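Local coordinates for protein BtGH115A (Bacteroides thetaiotaomicron, PDB 5BY3) that acts as a family GH115 4-O-methyl-alpha-glucuronidase with specificity for decorated arabinogalactans, at residues 705-710 and 721-726; 697-702 and 765-770. One frame throughout, in Å; residues are numbered along the deposited sequence.

Contact 1: 705-710 and 721-726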
loop_
_atom_site.group_PDB
_atom_site.type_symbol
_atom_site.label_atom_id
_atom_site.label_comp_id
_atom_site.label_asym_id
_atom_site.label_seq_id
_atom_site.Cartn_x
_atom_site.Cartn_y
_atom_site.Cartn_z
ATOM N N ASP A 705 24.139 0.690 7.801
ATOM C CA ASP A 705 23.313 0.862 8.987
ATOM C C ASP A 705 23.372 2.342 9.345
ATOM O O ASP A 705 23.038 2.734 10.452
ATOM C CB ASP A 705 23.875 -0.018 10.120
ATOM C CG ASP A 705 24.286 -1.434 9.637
ATOM O OD1 ASP A 705 23.423 -2.153 9.050
ATOM O OD2 ASP A 705 25.474 -1.820 9.838
ATOM N N LYS A 706 23.783 3.194 8.410
ATOM C CA LYS A 706 24.156 4.524 8.863
ATOM C C LYS A 706 23.303 5.778 8.713
ATOM O O LYS A 706 23.013 6.364 9.733
ATOM C CB LYS A 706 25.658 4.768 8.723
ATOM C CG LYS A 706 26.438 4.212 9.913
ATOM C CD LYS A 706 26.504 5.215 11.073
ATOM C CE LYS A 706 25.509 4.941 12.196
ATOM N NZ LYS A 706 25.674 5.887 13.342
ATOM N N LEU A 707 22.907 6.219 7.523
ATOM C CA LEU A 707 22.267 7.601 7.374
ATOM C C LEU A 707 22.808 8.804 8.174
ATOM O O LEU A 707 22.282 9.144 9.260
ATOM C CB LEU A 707 20.746 7.594 7.580
ATOM C CG LEU A 707 19.826 6.944 6.542
ATOM C CD1 LEU A 707 18.380 7.036 7.050
ATOM C CD2 LEU A 707 20.008 7.546 5.156
ATOM N N ARG A 708 23.803 9.491 7.621
ATOM C CA ARG A 708 24.277 10.729 8.252
ATOM C C ARG A 708 24.633 11.906 7.324
ATOM O O ARG A 708 24.740 11.759 6.112
ATOM C CB ARG A 708 25.403 10.420 9.255
ATOM C CG ARG A 708 26.656 9.828 8.668
ATOM C CD ARG A 708 27.150 8.672 9.505
ATOM N NE ARG A 708 27.557 7.654 8.559
ATOM C CZ ARG A 708 28.805 7.345 8.230
ATOM N NH1 ARG A 708 29.838 7.947 8.820
ATOM N NH2 ARG A 708 29.005 6.392 7.322
ATOM N N PHE A 709 24.765 13.083 7.918
ATOM C CA PHE A 709 25.111 14.299 7.195
ATOM C C PHE A 709 26.139 15.114 7.972
ATOM O O PHE A 709 26.464 14.775 9.096
ATOM C CB PHE A 709 23.860 15.145 6.834
ATOM C CG PHE A 709 23.035 15.601 8.017
ATOM C CD1 PHE A 709 21.987 14.808 8.507
ATOM C CD2 PHE A 709 23.271 16.846 8.615
ATOM C CE1 PHE A 709 21.211 15.238 9.590
ATOM C CE2 PHE A 709 22.492 17.289 9.694
ATOM C CZ PHE A 709 21.458 16.484 10.182
ATOM N N THR A 710 26.687 16.155 7.350
ATOM C CA THR A 710 27.577 17.061 8.057
ATOM C C THR A 710 26.999 18.438 7.904
ATOM O O THR A 710 26.487 18.779 6.831
ATOM C CB THR A 710 29.032 17.041 7.540
ATOM O OG1 THR A 710 29.137 17.784 6.316
ATOM C CG2 THR A 710 29.561 15.615 7.358
ATOM N N ILE A 721 26.501 14.225 11.861
ATOM C CA ILE A 721 25.203 13.991 12.510
ATOM C C ILE A 721 24.427 12.833 11.865
ATOM O O ILE A 721 24.115 12.897 10.687
ATOM C CB ILE A 721 24.327 15.253 12.513
ATOM C CG1 ILE A 721 25.019 16.398 13.282
ATOM C CG2 ILE A 721 22.982 14.930 13.146
ATOM C CD1 ILE A 721 24.214 17.687 13.343
ATOM N N ALA A 722 24.133 11.805 12.672
ATOM C CA ALA A 722 23.428 10.589 12.293
ATOM C C ALA A 722 21.937 10.678 12.683
ATOM O O ALA A 722 21.597 11.287 13.704
ATOM C CB ALA A 722 24.067 9.416 13.008
ATOM N N TYR A 723 21.057 10.044 11.905
ATOM C CA TYR A 723 19.612 10.118 12.193
ATOM C C TYR A 723 18.862 8.853 11.848
ATOM O O TYR A 723 17.629 8.841 11.907
ATOM C CB TYR A 723 18.926 11.350 11.539
ATOM C CG TYR A 723 18.886 11.300 10.033
ATOM C CD1 TYR A 723 19.984 11.715 9.267
ATOM C CD2 TYR A 723 17.755 10.812 9.360
ATOM C CE1 TYR A 723 19.957 11.638 7.878
ATOM C CE2 TYR A 723 17.721 10.723 7.970
ATOM C CZ TYR A 723 18.822 11.149 7.239
ATOM O OH TYR A 723 18.776 11.078 5.878
ATOM N N GLU A 724 19.590 7.787 11.505
ATOM C CA GLU A 724 18.979 6.464 11.389
ATOM C C GLU A 724 18.500 6.120 12.805
ATOM O O GLU A 724 19.021 6.664 13.767
ATOM C CB GLU A 724 19.954 5.412 10.800
ATOM C CG GLU A 724 20.911 4.699 11.774
ATOM C CD GLU A 724 21.969 5.586 12.454
ATOM O OE1 GLU A 724 22.214 6.725 12.019
ATOM O OE2 GLU A 724 22.581 5.138 13.459
ATOM N N THR A 725 17.455 5.299 12.899
ATOM C CA THR A 725 16.995 4.739 14.152
ATOM C C THR A 725 17.153 3.213 14.068
ATOM O O THR A 725 17.313 2.637 12.944
ATOM C CB THR A 725 15.491 5.049 14.415
ATOM O OG1 THR A 725 14.716 4.532 13.339
ATOM C CG2 THR A 725 15.218 6.495 14.537
ATOM N N LYS A 726 17.037 2.569 15.242
ATOM C CA LYS A 726 17.181 1.116 15.399
ATOM C C LYS A 726 15.953 0.586 16.095
ATOM O O LYS A 726 15.508 1.159 17.088
ATOM C CB LYS A 726 18.429 0.749 16.251
ATOM C CG LYS A 726 19.804 1.194 15.720
ATOM C CD LYS A 726 20.198 0.489 14.417
ATOM C CE LYS A 726 21.477 1.071 13.830
ATOM N NZ LYS A 726 21.391 1.100 12.344
#

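Contact 2: 697-702 and 765-770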
loop_
_atom_site.group_PDB
_atom_site.type_symbol
_atom_site.label_atom_id
_atom_site.label_comp_id
_atom_site.label_asym_id
_atom_site.label_seq_id
_atom_site.Cartn_x
_atom_site.Cartn_y
_atom_site.Cartn_z
ATOM N N LEU A 697 13.365 13.194 5.857
ATOM C CA LEU A 697 12.458 12.063 5.743
ATOM C C LEU A 697 12.988 11.023 6.720
ATOM O O LEU A 697 14.197 10.718 6.664
ATOM C CB LEU A 697 12.442 11.513 4.309
ATOM C CG LEU A 697 11.334 10.508 3.973
ATOM C CD1 LEU A 697 9.974 11.182 4.014
ATOM C CD2 LEU A 697 11.597 9.810 2.627
ATOM N N PRO A 698 12.122 10.513 7.637
ATOM C CA PRO A 698 12.592 9.497 8.580
ATOM C C PRO A 698 12.725 8.100 7.920
ATOM O O PRO A 698 12.332 7.083 8.507
ATOM C CB PRO A 698 11.508 9.493 9.642
ATOM C CG PRO A 698 10.240 9.780 8.863
ATOM C CD PRO A 698 10.649 10.658 7.694
ATOM N N ASN A 699 13.329 8.027 6.731
ATOM C CA ASN A 699 13.509 6.718 6.122
ATOM C C ASN A 699 14.705 5.957 6.787
ATOM O O ASN A 699 15.374 6.497 7.713
ATOM C CB ASN A 699 13.620 6.827 4.606
ATOM C CG ASN A 699 14.898 7.487 4.174
ATOM O OD1 ASN A 699 15.905 6.824 4.031
ATOM N ND2 ASN A 699 14.873 8.794 3.989
ATOM N N HIS A 700 14.937 4.719 6.330
ATOM C CA HIS A 700 15.935 3.824 6.922
ATOM C C HIS A 700 17.127 3.665 5.953
ATOM O O HIS A 700 16.946 3.794 4.722
ATOM C CB HIS A 700 15.305 2.453 7.228
ATOM C CG HIS A 700 14.193 2.490 8.242
ATOM N ND1 HIS A 700 14.415 2.692 9.587
ATOM C CD2 HIS A 700 12.855 2.308 8.111
ATOM C CE1 HIS A 700 13.268 2.660 10.239
ATOM N NE2 HIS A 700 12.304 2.443 9.366
ATOM N N PRO A 701 18.342 3.353 6.483
ATOM C CA PRO A 701 19.567 3.238 5.623
ATOM C C PRO A 701 19.384 2.372 4.376
ATOM O O PRO A 701 18.697 1.342 4.430
ATOM C CB PRO A 701 20.611 2.596 6.565
ATOM C CG PRO A 701 20.143 2.949 7.945
ATOM C CD PRO A 701 18.628 2.969 7.886
ATOM N N VAL A 702 19.949 2.787 3.252
ATOM C CA VAL A 702 19.796 1.999 2.010
ATOM C C VAL A 702 20.881 0.948 1.886
ATOM O O VAL A 702 20.652 -0.133 1.340
ATOM C CB VAL A 702 19.760 2.876 0.748
ATOM C CG1 VAL A 702 19.409 2.028 -0.476
ATOM C CG2 VAL A 702 18.776 4.037 0.929
ATOM N N GLY A 765 20.556 7.205 0.966
ATOM C CA GLY A 765 19.185 7.745 0.810
ATOM C C GLY A 765 18.787 8.843 1.783
ATOM O O GLY A 765 17.879 8.647 2.614
ATOM N N VAL A 766 19.477 9.987 1.672
ATOM C CA VAL A 766 19.341 11.137 2.587
ATOM C C VAL A 766 18.390 12.116 1.947
ATOM O O VAL A 766 18.667 12.629 0.841
ATOM C CB VAL A 766 20.682 11.865 2.775
ATOM C CG1 VAL A 766 20.522 13.184 3.523
ATOM C CG2 VAL A 766 21.686 10.954 3.465
ATOM N N ILE A 767 17.265 12.382 2.606
ATOM C CA ILE A 767 16.290 13.228 1.946
ATOM C C ILE A 767 15.939 14.366 2.861
ATOM O O ILE A 767 15.349 14.144 3.927
ATOM C CB ILE A 767 15.042 12.441 1.500
ATOM C CG1 ILE A 767 15.415 11.445 0.422
ATOM C CG2 ILE A 767 13.982 13.371 0.935
ATOM C CD1 ILE A 767 14.759 10.097 0.630
ATOM N N LEU A 768 16.325 15.570 2.429
ATOM C CA LEU A 768 16.069 16.800 3.163
ATOM C C LEU A 768 14.656 17.296 2.920
ATOM O O LEU A 768 14.172 17.277 1.791
ATOM C CB LEU A 768 17.108 17.881 2.803
ATOM C CG LEU A 768 16.986 19.219 3.564
ATOM C CD1 LEU A 768 17.349 19.132 5.043
ATOM C CD2 LEU A 768 17.783 20.327 2.885
ATOM N N ASP A 769 14.012 17.745 3.994
ATOM C CA ASP A 769 12.650 18.291 3.957
ATOM C C ASP A 769 12.676 19.771 4.292
ATOM O O ASP A 769 12.316 20.572 3.465
ATOM C CB ASP A 769 11.717 17.540 4.930
ATOM C CG ASP A 769 10.254 17.623 4.525
ATOM O OD1 ASP A 769 10.029 17.969 3.368
ATOM O OD2 ASP A 769 9.327 17.314 5.324
ATOM N N GLN A 770 13.089 20.132 5.502
ATOM C CA GLN A 770 13.115 21.542 5.919
ATOM C C GLN A 770 14.388 21.891 6.658
ATOM O O GLN A 770 15.079 21.012 7.158
ATOM C CB GLN A 770 11.929 21.876 6.799
ATOM C CG GLN A 770 10.595 21.679 6.087
ATOM C CD GLN A 770 9.393 21.799 7.008
ATOM O OE1 GLN A 770 9.240 21.030 7.958
ATOM N NE2 GLN A 770 8.542 22.770 6.739
HETATM O O HOH W 1 16.117 10.878 4.878
#

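Contact 1: 705-710 and 721-726
In the beta hairpin of strands 708-713 and 719-722, F709 and I721 form a hydrogen-bonded antiparallel pair, closed by F709 N to I721 O at 2.9 Å and I721 N to F709 O at 2.8 Å. R708 and A722 make the adjoining non-hydrogen-bonded pair, after which Y723 N donates to L707 O at 3.1 Å. With F709 CG set between its backbone N and carbonyl carbon (chi1 60°), the ring lies across I721, whose CB stands over one face, 4.1 Å from the F709 centroid. The hairpin is one side of a four-stranded antiparallel sheet, with 719-722 outermost in the chain; F709 and I721 face strands 689-696 and 741-748 of a second sheet, touching I694, L696 and I745. Y723 CD1 meets the F709 edge, 3.7 Å from F709 CE1, the rings inclined at 48°. Over a face of Y723 comes L707 CB, a CH-pi contact. Beyond the strands, K706 bends at chi2 and chi3 to bring NZ to E724 OE2, a salt bridge of 3.2 Å whose hydrogen bond is weak. K726 NZ donates a hydrogen bond to D705 O at 3.0 Å, in the carbonyl plane and on a lone pair. R708 instead leads away to a salt bridge with D763.

Contact 2: 697-702 and 765-770
A water gripped by both backbones bridges L697 and I767: it donates to L697 O at 2.6 Å and accepts from I767 N at 3.0 Å. Beside it, L697 N donates directly to I767 O at 2.9 Å, a nearly straight bond (165° at the hydrogen). One of the two backbone links between these residues is thus direct and the other runs through solvent. L697 O also takes a weak bond from N699 N, across the inverse gamma turn centred on P698. That turn carries the chain away from strand 689-696, which pairs antiparallel with strand 766-772 in the C-terminal domain; farther along the same pairing, D769 and Q770 both face R695 in a classic beta bulge. The side chains of L697 and I767 lie alongside each other and point the same way. In L697, CG anti to its N (chi1 -168°) carries the CD2 branch to I767 CD1, 3.8 Å away; both residues touch Q416 of helix 411-423. N699 crosses I767 at about a right angle and sets its amide beside the G765 carbonyl, CG being 3.6 Å from G765 O. Replacing N699 with an alanine would probably deprive G765 O of this polar neighbour and open a gap beside I767 CD1. At G765 the lack of a side chain lets V702 CG2 settle 3.6 Å from G765 N. N699 and V702 also rest on Q417 and Q420 of the same helix, while H700 NE2 hydrogen-bonds D368, joining the loop to the family 115 barrel region.

Contact 1 is nested along the chain inside the long loop that contact 2 closes, and the two centres lie about 9 Å apart. They meet directly: L707 CD1 packs 3.1 Å from N699 O, and L707 CD2 is 3.5 Å from G765 O, so one leucine, just ahead of strand 708-713, touches both segments of contact 2. Y723 OH approaches V766 CA at 3.3 Å, so the tyrosine of contact 1 meets segment 765-770. Contact 2 reaches the barrel region: D368, which H700 meets, follows barrel strand 362-366, the end where TIM-type barrels carry their active sites, consistent with 697-702 lying near that side. The nickel site, L404 and D436, includes no residue of either contact.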